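Local structure of blue copper protein (Hyphomicrobium denitrificans, 3EF4) at residues 42-47 with 78-83. The protein binds a single type 1 copper ion in the periplasm and probably shuttles electrons between redox partners. Residues are numbered along the deposited sequence; the frame is centred on the assembly and turned at random.
Sequences NAESVR and KCAPHY. With CU (copper (II) ion), chain D; PO4 (phosphate ion), chain H.
Asn42 and Cys79 meet beside the copper: the Asn42 backbone N donates to Cys79 SG at 3.5 Å, nearly straight (166°), while SG binds the metal at 2.2 Å. Cys79 SG, with His82 ND1, His41 and Met87, completes the type 1 site of the cupredoxin fold. The Asn42 side chain adds a second link, its CG set between backbone N and carbonyl carbon (chi1 83°), which turns the amide toward the copper loop. There OD1 accepts Ala80 N at 2.7 Å, in the carbonyl plane; on the other branch ND2 gives in-plane to the anti lone pair of Glu44 OE1 and also to Gly59 O. Replacing Asn42 by alanine removes both amide branches, which is likely to leave Ala80 N and Glu44 OE1 without these partners and the loop after Cys79 less tightly held. Farther from the metal, Glu44 and Lys78 form an antiparallel hydrogen-bonded pair, Lys78 N to Glu44 O being 2.8 Å, which joins the edge strand 44-45 to strand 73-78. Followed outward, Lys78 CB lies above one face of the Tyr83 ring, offset toward its rim, and 3.7 Å from Val46 CG2; CG and CD pass across that methyl at about a right angle, CE approaches O2 of a phosphate probably from the crystallisation liquor, and NZ donates to that O2 at 2.7 Å. The N-H directed at the thiolate would be expected to stabilise its negative charge and so tune the copper's redox potential.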
loop_
_atom_site.group_PDB
_atom_site.type_symbol
_atom_site.label_atom_id
_atom_site.label_comp_id
_atom_site.label_asym_id
_atom_site.label_seq_id
_atom_site.Cartn_x
_atom_site.Cartn_y
_atom_site.Cartn_z
ATOM N N ASN A 42 4.605 10.090 2.111
ATOM C CA ASN A 42 4.898 9.104 3.118
ATOM C C ASN A 42 4.156 7.812 2.796
ATOM O O ASN A 42 3.400 7.709 1.847
ATOM C CB ASN A 42 4.615 9.557 4.537
ATOM C CG ASN A 42 3.177 9.422 5.004
ATOM O OD1 ASN A 42 2.248 9.603 4.234
ATOM N ND2 ASN A 42 3.049 9.084 6.276
ATOM N N ALA A 43 4.370 6.834 3.674
ATOM C CA ALA A 43 3.588 5.590 3.613
ATOM C C ALA A 43 3.187 5.246 5.029
ATOM O O ALA A 43 4.000 5.226 5.947
ATOM C CB ALA A 43 4.364 4.457 2.997
ATOM N N GLU A 44 1.908 4.998 5.228
ATOM C CA GLU A 44 1.366 4.621 6.540
ATOM C C GLU A 44 0.162 3.725 6.363
ATOM O O GLU A 44 -0.595 3.813 5.379
ATOM C CB GLU A 44 1.030 5.860 7.361
ATOM C CG GLU A 44 -0.103 6.711 6.805
ATOM C CD GLU A 44 -0.321 7.897 7.691
ATOM O OE1 GLU A 44 0.526 8.781 7.749
ATOM O OE2 GLU A 44 -1.318 7.972 8.419
ATOM N N SER A 45 -0.093 2.884 7.344
ATOM C CA SER A 45 -1.251 2.033 7.334
ATOM C C SER A 45 -2.553 2.790 7.202
ATOM O O SER A 45 -2.710 3.838 7.833
ATOM C CB SER A 45 -1.303 1.254 8.663
ATOM O OG SER A 45 -0.158 0.472 8.863
ATOM N N VAL A 46 -3.485 2.255 6.439
ATOM C CA VAL A 46 -4.872 2.697 6.513
ATOM C C VAL A 46 -5.469 1.924 7.680
ATOM O O VAL A 46 -5.841 0.773 7.562
ATOM C CB VAL A 46 -5.593 2.468 5.197
ATOM C CG1 VAL A 46 -7.053 2.853 5.292
ATOM C CG2 VAL A 46 -4.962 3.325 4.099
ATOM N N ARG A 47 -5.504 2.576 8.842
ATOM C CA ARG A 47 -5.797 1.813 10.054
ATOM C C ARG A 47 -7.197 1.249 10.094
ATOM O O ARG A 47 -7.410 0.247 10.786
ATOM C CB ARG A 47 -5.503 2.637 11.303
ATOM C CG ARG A 47 -4.002 2.830 11.376
ATOM C CD ARG A 47 -3.385 2.978 12.632
ATOM N NE ARG A 47 -3.699 1.941 13.606
ATOM C CZ ARG A 47 -3.571 2.117 14.912
ATOM N NH1 ARG A 47 -3.130 3.237 15.421
ATOM N NH2 ARG A 47 -3.892 1.102 15.697
ATOM N N LYS A 78 -1.431 4.129 2.742
ATOM C CA LYS A 78 -1.664 5.357 2.065
ATOM C C LYS A 78 -0.485 6.306 2.248
ATOM O O LYS A 78 0.304 6.163 3.147
ATOM C CB LYS A 78 -2.947 6.060 2.603
ATOM C CG LYS A 78 -2.852 6.417 4.079
ATOM C CD LYS A 78 -4.111 7.147 4.559
ATOM C CE LYS A 78 -4.050 7.333 6.076
ATOM N NZ LYS A 78 -5.245 8.021 6.600
ATOM N N CYS A 79 -0.476 7.315 1.380
ATOM C CA CYS A 79 0.308 8.526 1.569
ATOM C C CYS A 79 -0.637 9.562 2.157
ATOM O O CYS A 79 -1.683 9.838 1.564
ATOM C CB CYS A 79 0.899 9.004 0.268
ATOM S SG CYS A 79 1.580 10.662 0.370
ATOM N N ALA A 80 -0.310 10.078 3.349
ATOM C CA ALA A 80 -1.257 10.935 4.038
ATOM C C ALA A 80 -1.681 12.150 3.211
ATOM O O ALA A 80 -2.895 12.358 3.063
ATOM C CB ALA A 80 -0.691 11.405 5.370
ATOM N N PRO A 81 -0.821 12.976 2.677
ATOM C CA PRO A 81 -1.319 14.109 1.922
ATOM C C PRO A 81 -1.961 13.772 0.595
ATOM O O PRO A 81 -2.693 14.613 0.068
ATOM C CB PRO A 81 -0.035 14.932 1.700
ATOM C CG PRO A 81 1.054 13.945 1.721
ATOM C CD PRO A 81 0.671 12.951 2.810
ATOM N N HIS A 82 -1.662 12.591 0.048
ATOM C CA HIS A 82 -2.170 12.283 -1.278
ATOM C C HIS A 82 -3.182 11.162 -1.367
ATOM O O HIS A 82 -3.554 10.759 -2.456
ATOM C CB HIS A 82 -1.030 12.018 -2.263
ATOM C CG HIS A 82 -0.089 13.177 -2.374
ATOM N ND1 HIS A 82 1.258 12.936 -2.223
ATOM C CD2 HIS A 82 -0.260 14.472 -2.645
ATOM C CE1 HIS A 82 1.872 14.114 -2.376
ATOM N NE2 HIS A 82 0.955 15.053 -2.604
ATOM N N TYR A 83 -3.676 10.684 -0.232
ATOM C CA TYR A 83 -4.642 9.578 -0.287
ATOM C C TYR A 83 -5.842 9.908 -1.115
ATOM O O TYR A 83 -6.281 9.115 -1.956
ATOM C CB TYR A 83 -5.076 9.222 1.114
ATOM C CG TYR A 83 -5.845 7.941 1.281
ATOM C CD1 TYR A 83 -5.622 6.815 0.518
ATOM C CD2 TYR A 83 -6.819 7.855 2.262
ATOM C CE1 TYR A 83 -6.330 5.671 0.711
ATOM C CE2 TYR A 83 -7.535 6.693 2.473
ATOM C CZ TYR A 83 -7.298 5.585 1.685
ATOM O OH TYR A 83 -7.972 4.414 1.848
HETATM CU CU CU D . 2.160 11.194 -1.692
HETATM P P PO4 H . -3.397 10.354 9.405
HETATM O O1 PO4 H . -3.263 11.431 8.271
HETATM O O2 PO4 H . -4.286 9.141 8.887
HETATM O O3 PO4 H . -1.960 9.794 9.784
HETATM O O4 PO4 H . -4.084 10.973 10.672
#